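Local coordinates for core protein VP4 (Bluetongue virus, PDB 2JHP) that forms part of the viral inner core and acts as a multifunctional RNA-capping enzyme with pockets for guanine and S-adenosyl-L-homocysteine, at residues L576-Q581 / L587-R592; I263-S268 / E335-M340. One frame throughout, in Å; residues are numbered along the deposited sequence.

In the fold
The two contacts lie on opposite sides of the chain's centre, about 67 Å apart between centres and about 51 Å between nearest atoms, and do not touch. Interaction 2 belongs to the methyltransferase-like seven-stranded sheet, where strand 260-264 runs out into one of the two S-adenosyl-L-homocysteine pockets; the side chain of Arg337 is about 12 Å from a bound guanine. Interaction 1 comes later in the chain and joins two parts of the long loop between helices 568-576 and 612-625. Each contact turns on an aspartate: Asp589 is held by Trp578 and, weakly, by Gln581, whereas Asp265 divides its oxygens between Arg337 and the ligand.

Interaction 1: L576-Q581 / L587-R592; sequences LDWSAQ and LRDLKR
The edge of the Trp578 indole meets Asp589 OD2 within the loop that connects helix 568-576 to helix 612-625; the residues from Arg588 to Lys591 are modelled as a type I beta turn, though their backbone is uncertain. The Trp578 side chain leaves the backbone with CG anti to N (chi1 -173°), which carries the nitrogen-bearing rim of the indole to the carboxylate. Trp578 NE1 donates to Asp589 OD2 at 2.8 Å, but the bond is bent, with an N-H...O angle of 130°. The displacement is toward the six-membered ring, since Asp589 OD2 is also 3.1 Å from Trp578 CZ2. Indole and carboxylate planes are 53° apart; OD2 lies near the ring plane, tilted from it, and NE1 stands well above the carboxylate plane.

Gln581 approaches Asp589 from the opposite direction. Its NE2 makes one good bond, 2.9 Å to Trp578 O, and one weak bond, 3.4 Å to Asp589 OD1. The amide thus links the tryptophan's backbone only weakly to the carboxylate that its indole holds. Pro513 lies against Trp578 and Pro510 against Asp589, so a neighbouring loop packs on the buried pair. This is local packing within the loop, away from the ligand pockets. At the far corner of the indole, Trp578 CH2 rests obliquely on Leu590 CD1, 4.3 Å away.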
ATOM      1  N   LEU A 576      28.413 -21.302   6.383  1.00 31.84           N
ATOM      2  CA  LEU A 576      28.931 -22.666   6.483  1.00 39.02           C
ATOM      3  C   LEU A 576      29.098 -23.343   5.127  1.00 50.29           C
ATOM      4  O   LEU A 576      30.160 -23.898   4.828  1.00 49.16           O
ATOM      5  CB  LEU A 576      28.023 -23.518   7.372  1.00 41.79           C
ATOM      6  CG  LEU A 576      27.487 -22.854   8.641  1.00 18.00           C
ATOM      7  CD1 LEU A 576      26.421 -23.729   9.280  1.00 24.36           C
ATOM      8  CD2 LEU A 576      28.605 -22.539   9.629  1.00 19.08           C
ATOM      9  N   ASP A 577      28.046 -23.289   4.314  1.00 55.55           N
ATOM     10  CA  ASP A 577      28.016 -24.014   3.052  1.00 53.46           C
ATOM     11  C   ASP A 577      28.821 -23.380   1.919  1.00 28.66           C
ATOM     12  O   ASP A 577      29.041 -24.024   0.895  1.00 22.43           O
ATOM     13  CB  ASP A 577      26.567 -24.225   2.590  1.00 69.75           C
ATOM     14  CG  ASP A 577      25.896 -25.415   3.263  1.00 91.30           C
ATOM     15  OD1 ASP A 577      24.684 -25.619   3.011  1.00 -2.80           O
ATOM     16  OD2 ASP A 577      26.566 -26.150   4.035  1.00  6.22           O
ATOM     17  N   TRP A 578      29.267 -22.138   2.089  1.00 29.45           N
ATOM     18  CA  TRP A 578      29.710 -21.368   0.927  1.00 12.47           C
ATOM     19  C   TRP A 578      31.092 -20.677   0.955  1.00 15.59           C
ATOM     20  O   TRP A 578      31.697 -20.499  -0.105  1.00  8.52           O
ATOM     21  CB  TRP A 578      28.619 -20.349   0.547  1.00  7.64           C
ATOM     22  CG  TRP A 578      28.884 -19.608  -0.722  1.00 18.35           C
ATOM     23  CD1 TRP A 578      28.543 -19.997  -1.978  1.00 24.96           C
ATOM     24  CD2 TRP A 578      29.552 -18.347  -0.858  1.00 31.56           C
ATOM     25  NE1 TRP A 578      28.953 -19.062  -2.896  1.00127.79           N
ATOM     26  CE2 TRP A 578      29.576 -18.036  -2.234  1.00 66.30           C
ATOM     27  CE3 TRP A 578      30.125 -17.445   0.051  1.00 -4.53           C
ATOM     28  CZ2 TRP A 578      30.156 -16.864  -2.729  1.00 17.22           C
ATOM     29  CZ3 TRP A 578      30.709 -16.282  -0.439  1.00 42.47           C
ATOM     30  CH2 TRP A 578      30.718 -16.001  -1.819  1.00 14.79           C
ATOM     31  N   SER A 579      31.612 -20.315   2.129  1.00 20.17           N
ATOM     32  CA  SER A 579      32.450 -19.108   2.180  1.00 21.40           C
ATOM     33  C   SER A 579      33.996 -18.985   2.392  1.00 12.40           C
ATOM     34  O   SER A 579      34.576 -18.077   1.786  1.00 15.89           O
ATOM     35  CB  SER A 579      31.776 -18.099   3.134  1.00 18.05           C
ATOM     36  OG  SER A 579      31.860 -18.521   4.487  1.00 25.55           O
ATOM     37  N   ALA A 580      34.717 -19.851   3.119  1.00 12.40           N
ATOM     38  CA  ALA A 580      35.144 -21.201   2.702  1.00 30.87           C
ATOM     39  C   ALA A 580      34.138 -22.282   2.296  1.00 23.82           C
ATOM     40  O   ALA A 580      33.049 -22.369   2.882  1.00 23.96           O
ATOM     41  CB  ALA A 580      36.094 -21.775   3.804  1.00 45.91           C
ATOM     42  N   GLN A 581      34.477 -23.088   1.274  1.00  9.11           N
ATOM     43  CA  GLN A 581      35.061 -22.669  -0.028  1.00-15.27           C
ATOM     44  C   GLN A 581      36.489 -22.203  -0.447  1.00 -7.11           C
ATOM     45  O   GLN A 581      37.510 -22.659   0.102  1.00 -2.53           O
ATOM     46  CB  GLN A 581      33.973 -22.104  -0.941  1.00-20.00           C
ATOM     47  CG  GLN A 581      33.150 -23.267  -1.540  1.00-18.42           C
ATOM     48  CD  GLN A 581      32.346 -22.877  -2.773  1.00 63.64           C
ATOM     49  OE1 GLN A 581      32.630 -23.387  -3.877  1.00  8.16           O
ATOM     50  NE2 GLN A 581      31.331 -21.983  -2.597  1.00 52.96           N
ATOM     51  N   LEU A 587      33.294 -16.834  -7.079  1.00 28.71           N
ATOM     52  CA  LEU A 587      32.942 -15.525  -7.659  1.00 16.76           C
ATOM     53  C   LEU A 587      33.136 -15.262  -9.170  1.00 19.81           C
ATOM     54  O   LEU A 587      33.042 -14.090  -9.560  1.00 23.06           O
ATOM     55  CB  LEU A 587      33.635 -14.389  -6.852  1.00 16.84           C
ATOM     56  CG  LEU A 587      35.107 -13.920  -6.994  1.00 20.65           C
ATOM     57  CD1 LEU A 587      36.072 -15.005  -7.489  1.00116.36           C
ATOM     58  CD2 LEU A 587      35.241 -12.662  -7.870  1.00118.03           C
ATOM     59  N   ARG A 588      33.293 -16.262 -10.056  1.00 21.55           N
ATOM     60  CA  ARG A 588      32.562 -17.559 -10.117  1.00 14.61           C
ATOM     61  C   ARG A 588      31.108 -17.535  -9.621  1.00 -6.83           C
ATOM     62  O   ARG A 588      30.319 -16.740 -10.136  1.00 -5.60           O
ATOM     63  CB  ARG A 588      33.386 -18.770  -9.648  1.00 21.15           C
ATOM     64  CG  ARG A 588      34.680 -18.923 -10.440  1.00-19.09           C
ATOM     65  CD  ARG A 588      34.984 -20.357 -10.853  1.00-20.00           C
ATOM     66  NE  ARG A 588      36.430 -20.572 -11.007  1.00  2.99           N
ATOM     67  CZ  ARG A 588      37.162 -20.136 -12.033  1.00 29.17           C
ATOM     68  NH1 ARG A 588      36.605 -19.459 -13.036  1.00 40.50           N
ATOM     69  NH2 ARG A 588      38.467 -20.381 -12.056  1.00 14.67           N
ATOM     70  N   ASP A 589      30.748 -18.359  -8.633  1.00  5.68           N
ATOM     71  CA  ASP A 589      29.333 -18.498  -8.249  1.00 12.41           C
ATOM     72  C   ASP A 589      28.627 -17.197  -7.792  1.00 22.63           C
ATOM     73  O   ASP A 589      27.496 -17.233  -7.291  1.00 21.71           O
ATOM     74  CB  ASP A 589      29.116 -19.671  -7.272  1.00 21.01           C
ATOM     75  CG  ASP A 589      29.966 -19.575  -6.030  1.00 69.97           C
ATOM     76  OD1 ASP A 589      30.589 -20.603  -5.654  1.00123.44           O
ATOM     77  OD2 ASP A 589      30.002 -18.483  -5.421  1.00 21.31           O
ATOM     78  N   LEU A 590      29.283 -16.055  -8.007  1.00 20.55           N
ATOM     79  CA  LEU A 590      28.736 -14.743  -7.656  1.00 14.91           C
ATOM     80  C   LEU A 590      28.398 -13.916  -8.900  1.00 16.57           C
ATOM     81  O   LEU A 590      27.737 -12.869  -8.790  1.00 -2.03           O
ATOM     82  CB  LEU A 590      29.731 -14.001  -6.751  1.00 17.67           C
ATOM     83  CG  LEU A 590      29.434 -12.691  -6.006  1.00 29.40           C
ATOM     84  CD1 LEU A 590      29.986 -12.765  -4.592  1.00 22.05           C
ATOM     85  CD2 LEU A 590      30.003 -11.477  -6.740  1.00 -8.61           C
ATOM     86  N   LYS A 591      28.797 -14.423 -10.072  1.00 10.38           N
ATOM     87  CA  LYS A 591      28.866 -13.627 -11.304  1.00 33.09           C
ATOM     88  C   LYS A 591      27.680 -13.495 -12.306  1.00 19.98           C
ATOM     89  O   LYS A 591      27.246 -12.354 -12.494  1.00 17.75           O
ATOM     90  CB  LYS A 591      30.223 -13.827 -12.015  1.00 46.81           C
ATOM     91  CG  LYS A 591      30.189 -14.323 -13.468  1.00 79.22           C
ATOM     92  CD  LYS A 591      29.886 -13.233 -14.507  1.00-18.93           C
ATOM     93  CE  LYS A 591      30.243 -13.812 -15.912  1.00 -4.74           C
ATOM     94  NZ  LYS A 591      29.779 -12.918 -17.022  1.00-13.60           N
ATOM     95  N   ARG A 592      27.094 -14.537 -12.932  1.00  5.05           N
ATOM     96  CA  ARG A 592      26.866 -15.952 -12.528  1.00 12.27           C
ATOM     97  C   ARG A 592      25.576 -16.008 -11.711  1.00 14.58           C
ATOM     98  O   ARG A 592      24.545 -16.465 -12.208  1.00 21.75           O
ATOM     99  CB  ARG A 592      28.036 -16.675 -11.841  1.00 18.51           C
ATOM    100  CG  ARG A 592      27.642 -18.007 -11.155  1.00 -9.16           C
ATOM    101  CD  ARG A 592      27.926 -19.291 -11.999  1.00 30.12           C
ATOM    102  NE  ARG A 592      26.841 -20.289 -11.793  1.00  3.19           N
ATOM    103  CZ  ARG A 592      26.682 -21.088 -10.710  1.00  0.96           C
ATOM    104  NH1 ARG A 592      27.548 -21.054  -9.682  1.00 -7.02           N
ATOM    105  NH2 ARG A 592      25.617 -21.892 -10.641  1.00 13.72           N
TER

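Interaction 2: I263-S268 / E335-M340; sequences IWDVSS and ELRNFM. With SAH (S-adenosyl-L-homocysteine), chain C.
A near-trans chi1 (-160°) at Asp265 and a bend at chi2 (-64°) of Arg337 bring the two side chains together over a Rossmann-like methyltransferase sheet. Strand 302-308 runs between strands 260-264 and 335-341, so the arginine reaches across it to the loop after strand 260-264. The grip is end-on and forked: Arg337 NH2 lies 3.0 Å and NH1 3.1 Å from the single atom Asp265 OD1. This oxygen sits at the guanidinium edge, in its plane, while both nitrogens come from the same face of the carboxylate, whose plane is turned 56° from that of the guanidinium. Gln326 takes the remaining NE, which should fix the group's rotation.

Glu335 OE2 is 3.3 Å from Arg337 NH2 but well out of the guanidinium plane, so that salt bridge rests on charge without a directed N-H. Glu335 also pairs with Lys306 and, weakly, with Lys178. Asp265, Glu335 and these two lysines match the K-D-K-E tetrad of 2'-O-methyltransferases, consistent with a capping methylation site here.

Beyond the salt bridge, the loop lines the ligand pocket. Val266 CG1 approaches adenine N7 of S-adenosyl-L-homocysteine at 3.4 Å, and Ser267 OG lies 3.2 Å from C5' of the ligand. Asp265 OD2, the oxygen turned to the ligand, accepts a 2.9 Å hydrogen bond from the amino nitrogen N of S-adenosyl-L-homocysteine.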
ATOM      1  N   ILE A 263     -28.030   1.423 -11.954  1.00 21.33           N
ATOM      2  CA  ILE A 263     -27.897   2.836 -11.571  1.00 11.07           C
ATOM      3  C   ILE A 263     -29.137   3.635 -12.013  1.00 15.96           C
ATOM      4  O   ILE A 263     -29.448   3.687 -13.207  1.00 11.34           O
ATOM      5  CB  ILE A 263     -26.616   3.479 -12.161  1.00 12.15           C
ATOM      6  CG1 ILE A 263     -25.367   2.728 -11.691  1.00 15.65           C
ATOM      7  CG2 ILE A 263     -26.529   4.955 -11.763  1.00 -9.81           C
ATOM      8  CD1 ILE A 263     -24.045   3.356 -12.121  1.00 10.89           C
ATOM      9  N   TRP A 264     -29.830   4.244 -11.042  1.00 14.07           N
ATOM     10  CA  TRP A 264     -31.097   4.977 -11.265  1.00 15.94           C
ATOM     11  C   TRP A 264     -30.972   6.432 -10.832  1.00 18.10           C
ATOM     12  O   TRP A 264     -30.777   6.722  -9.642  1.00 24.94           O
ATOM     13  CB  TRP A 264     -32.248   4.298 -10.511  1.00 21.48           C
ATOM     14  CG  TRP A 264     -33.624   4.949 -10.636  1.00 26.34           C
ATOM     15  CD1 TRP A 264     -34.102   6.017  -9.923  1.00  7.10           C
ATOM     16  CD2 TRP A 264     -34.700   4.526 -11.487  1.00 15.29           C
ATOM     17  NE1 TRP A 264     -35.407   6.293 -10.287  1.00 17.98           N
ATOM     18  CE2 TRP A 264     -35.799   5.390 -11.242  1.00-12.06           C
ATOM     19  CE3 TRP A 264     -34.844   3.503 -12.433  1.00 31.63           C
ATOM     20  CZ2 TRP A 264     -37.010   5.266 -11.922  1.00 54.76           C
ATOM     21  CZ3 TRP A 264     -36.050   3.378 -13.100  1.00 57.32           C
ATOM     22  CH2 TRP A 264     -37.113   4.256 -12.846  1.00  1.35           C
ATOM     23  N   ASP A 265     -31.086   7.332 -11.814  1.00 23.12           N
ATOM     24  CA  ASP A 265     -30.980   8.781 -11.597  1.00 18.69           C
ATOM     25  C   ASP A 265     -32.144   9.526 -12.240  1.00 24.65           C
ATOM     26  O   ASP A 265     -32.014  10.684 -12.655  1.00 14.94           O
ATOM     27  CB  ASP A 265     -29.630   9.319 -12.113  1.00 17.52           C
ATOM     28  CG  ASP A 265     -29.259  10.669 -11.497  1.00 24.46           C
ATOM     29  OD1 ASP A 265     -29.602  10.916 -10.317  1.00 28.22           O
ATOM     30  OD2 ASP A 265     -28.625  11.487 -12.191  1.00 13.87           O
ATOM     31  N   VAL A 266     -33.289   8.857 -12.295  1.00 23.39           N
ATOM     32  CA  VAL A 266     -34.498   9.395 -12.919  1.00 24.97           C
ATOM     33  C   VAL A 266     -35.090  10.615 -12.179  1.00 29.97           C
ATOM     34  O   VAL A 266     -35.275  10.594 -10.958  1.00 31.64           O
ATOM     35  CB  VAL A 266     -35.551   8.267 -13.096  1.00 21.21           C
ATOM     36  CG1 VAL A 266     -36.875   8.800 -13.613  1.00 10.28           C
ATOM     37  CG2 VAL A 266     -35.006   7.187 -14.020  1.00 13.93           C
ATOM     38  N   SER A 267     -35.358  11.673 -12.944  1.00 26.23           N
ATOM     39  CA  SER A 267     -36.040  12.882 -12.467  1.00 34.04           C
ATOM     40  C   SER A 267     -36.716  13.595 -13.651  1.00 21.50           C
ATOM     41  O   SER A 267     -36.294  13.428 -14.796  1.00 17.65           O
ATOM     42  CB  SER A 267     -35.058  13.828 -11.769  1.00 22.64           C
ATOM     43  OG  SER A 267     -34.234  14.499 -12.704  1.00 17.52           O
ATOM     44  N   SER A 268     -37.754  14.386 -13.368  1.00 30.90           N
ATOM     45  CA  SER A 268     -38.534  15.054 -14.421  1.00 29.95           C
ATOM     46  C   SER A 268     -38.735  16.553 -14.180  1.00 29.65           C
ATOM     47  O   SER A 268     -38.151  17.123 -13.261  1.00 26.21           O
ATOM     48  CB  SER A 268     -39.890  14.359 -14.602  1.00 24.57           C
ATOM     49  OG  SER A 268     -39.768  13.186 -15.389  1.00 90.46           O
ATOM     50  N   GLU A 335     -30.486  15.551  -0.972  1.00 15.00           N
ATOM     51  CA  GLU A 335     -30.561  14.340  -1.767  1.00 21.78           C
ATOM     52  C   GLU A 335     -29.422  13.425  -1.338  1.00 14.74           C
ATOM     53  O   GLU A 335     -28.281  13.868  -1.152  1.00 19.03           O
ATOM     54  CB  GLU A 335     -30.431  14.706  -3.238  1.00 39.57           C
ATOM     55  CG  GLU A 335     -30.568  13.572  -4.203  1.00 31.98           C
ATOM     56  CD  GLU A 335     -30.474  14.056  -5.634  1.00 42.34           C
ATOM     57  OE1 GLU A 335     -31.435  14.710  -6.095  1.00 33.42           O
ATOM     58  OE2 GLU A 335     -29.441  13.789  -6.295  1.00 25.25           O
ATOM     59  N   LEU A 336     -29.750  12.156  -1.151  1.00 18.89           N
ATOM     60  CA  LEU A 336     -28.761  11.148  -0.801  1.00 20.10           C
ATOM     61  C   LEU A 336     -28.717  10.124  -1.911  1.00 29.41           C
ATOM     62  O   LEU A 336     -29.372  10.297  -2.943  1.00 19.24           O
ATOM     63  CB  LEU A 336     -29.128  10.467   0.519  1.00 19.82           C
ATOM     64  CG  LEU A 336     -29.389  11.374   1.724  1.00  2.32           C
ATOM     65  CD1 LEU A 336     -30.021  10.558   2.810  1.00  7.80           C
ATOM     66  CD2 LEU A 336     -28.128  12.061   2.239  1.00 19.26           C
ATOM     67  N   ARG A 337     -27.939   9.067  -1.702  1.00 21.15           N
ATOM     68  CA  ARG A 337     -27.932   7.923  -2.607  1.00 12.65           C
ATOM     69  C   ARG A 337     -28.324   6.670  -1.851  1.00 17.31           C
ATOM     70  O   ARG A 337     -27.945   6.475  -0.694  1.00 24.63           O
ATOM     71  CB  ARG A 337     -26.570   7.750  -3.280  1.00  7.10           C
ATOM     72  CG  ARG A 337     -26.238   8.820  -4.306  1.00 22.09           C
ATOM     73  CD  ARG A 337     -27.191   8.776  -5.482  1.00  6.06           C
ATOM     74  NE  ARG A 337     -27.153  10.016  -6.249  1.00  4.35           N
ATOM     75  CZ  ARG A 337     -27.911  10.273  -7.313  1.00 39.15           C
ATOM     76  NH1 ARG A 337     -28.764   9.365  -7.775  1.00 12.92           N
ATOM     77  NH2 ARG A 337     -27.806  11.440  -7.931  1.00 13.17           N
ATOM     78  N   ASN A 338     -29.118   5.841  -2.509  1.00 19.22           N
ATOM     79  CA  ASN A 338     -29.615   4.623  -1.913  1.00 15.04           C
ATOM     80  C   ASN A 338     -28.839   3.466  -2.478  1.00 22.76           C
ATOM     81  O   ASN A 338     -29.010   3.115  -3.643  1.00 22.65           O
ATOM     82  CB  ASN A 338     -31.104   4.456  -2.214  1.00 24.31           C
ATOM     83  CG  ASN A 338     -31.728   3.278  -1.486  1.00 26.33           C
ATOM     84  OD1 ASN A 338     -32.916   3.027  -1.628  1.00 29.22           O
ATOM     85  ND2 ASN A 338     -30.933   2.552  -0.713  1.00  9.37           N
ATOM     86  N   PHE A 339     -27.964   2.899  -1.657  1.00 25.58           N
ATOM     87  CA  PHE A 339     -27.251   1.700  -2.045  1.00 19.64           C
ATOM     88  C   PHE A 339     -28.055   0.458  -1.659  1.00 20.79           C
ATOM     89  O   PHE A 339     -28.544   0.342  -0.526  1.00 22.77           O
ATOM     90  CB  PHE A 339     -25.839   1.651  -1.445  1.00  9.78           C
ATOM     91  CG  PHE A 339     -25.135   0.344  -1.683  1.00 42.18           C
ATOM     92  CD1 PHE A 339     -24.687  -0.001  -2.954  1.00 15.17           C
ATOM     93  CD2 PHE A 339     -24.953  -0.559  -0.644  1.00 14.55           C
ATOM     94  CE1 PHE A 339     -24.054  -1.215  -3.178  1.00 13.46           C
ATOM     95  CE2 PHE A 339     -24.324  -1.773  -0.860  1.00 18.33           C
ATOM     96  CZ  PHE A 339     -23.873  -2.104  -2.125  1.00 26.72           C
ATOM     97  N   MET A 340     -28.181  -0.456  -2.614  1.00 19.58           N
ATOM     98  CA  MET A 340     -28.939  -1.675  -2.421  1.00 15.12           C
ATOM     99  C   MET A 340     -28.024  -2.851  -2.730  1.00 16.29           C
ATOM    100  O   MET A 340     -27.554  -2.995  -3.862  1.00 24.03           O
ATOM    101  CB  MET A 340     -30.160  -1.707  -3.354  1.00  7.01           C
ATOM    102  CG  MET A 340     -31.180  -0.564  -3.186  1.00 16.83           C
ATOM    103  SD  MET A 340     -32.524  -0.559  -4.411  1.00 20.02           S
ATOM    104  CE  MET A 340     -33.315  -2.116  -4.053  1.00  8.55           C
TER
HETATM  105  N   SAH C1646     -27.661  11.413 -14.906  1.00 23.02           N
HETATM  106  CA  SAH C1646     -27.809  12.783 -15.493  1.00 30.27           C
HETATM  107  CB  SAH C1646     -28.696  13.691 -14.638  1.00  5.58           C
HETATM  108  CG  SAH C1646     -30.132  13.193 -14.496  1.00 23.71           C
HETATM  109  SD  SAH C1646     -31.286  14.263 -15.380  1.00 38.74           S
HETATM  110  C   SAH C1646     -26.440  13.417 -15.721  1.00 31.49           C
HETATM  111  O   SAH C1646     -25.461  13.070 -15.058  1.00 32.51           O
HETATM  112  OXT SAH C1646     -26.285  14.280 -16.584  1.00 49.20           O
HETATM  113  C5' SAH C1646     -32.685  13.143 -15.179  1.00 20.83           C
HETATM  114  C4' SAH C1646     -33.023  12.518 -16.520  1.00 31.39           C
HETATM  115  O4' SAH C1646     -33.913  11.445 -16.359  1.00 26.03           O
HETATM  116  C3' SAH C1646     -33.704  13.481 -17.478  1.00 27.59           C
HETATM  117  O3' SAH C1646     -32.764  13.837 -18.459  1.00 22.62           O
HETATM  118  C2' SAH C1646     -34.867  12.701 -18.072  1.00  5.55           C
HETATM  119  O2' SAH C1646     -34.812  12.690 -19.478  1.00 49.50           O
HETATM  120  C1' SAH C1646     -34.621  11.296 -17.568  1.00 29.06           C
HETATM  121  N9  SAH C1646     -35.810  10.468 -17.314  1.00 46.31           N
HETATM  122  C8  SAH C1646     -37.019  10.835 -16.785  1.00 24.84           C
HETATM  123  N7  SAH C1646     -37.796   9.730 -16.703  1.00 57.23           N
HETATM  124  C5  SAH C1646     -37.097   8.667 -17.156  1.00 42.35           C
HETATM  125  C6  SAH C1646     -37.401   7.317 -17.291  1.00 54.30           C
HETATM  126  N6  SAH C1646     -38.596   6.860 -16.930  1.00 26.20           N
HETATM  127  N1  SAH C1646     -36.453   6.450 -17.807  1.00 19.24           N
HETATM  128  C2  SAH C1646     -35.214   6.920 -18.183  1.00 11.89           C
HETATM  129  N3  SAH C1646     -34.920   8.263 -18.041  1.00 44.99           N
HETATM  130  C4  SAH C1646     -35.844   9.119 -17.540  1.00 22.67           C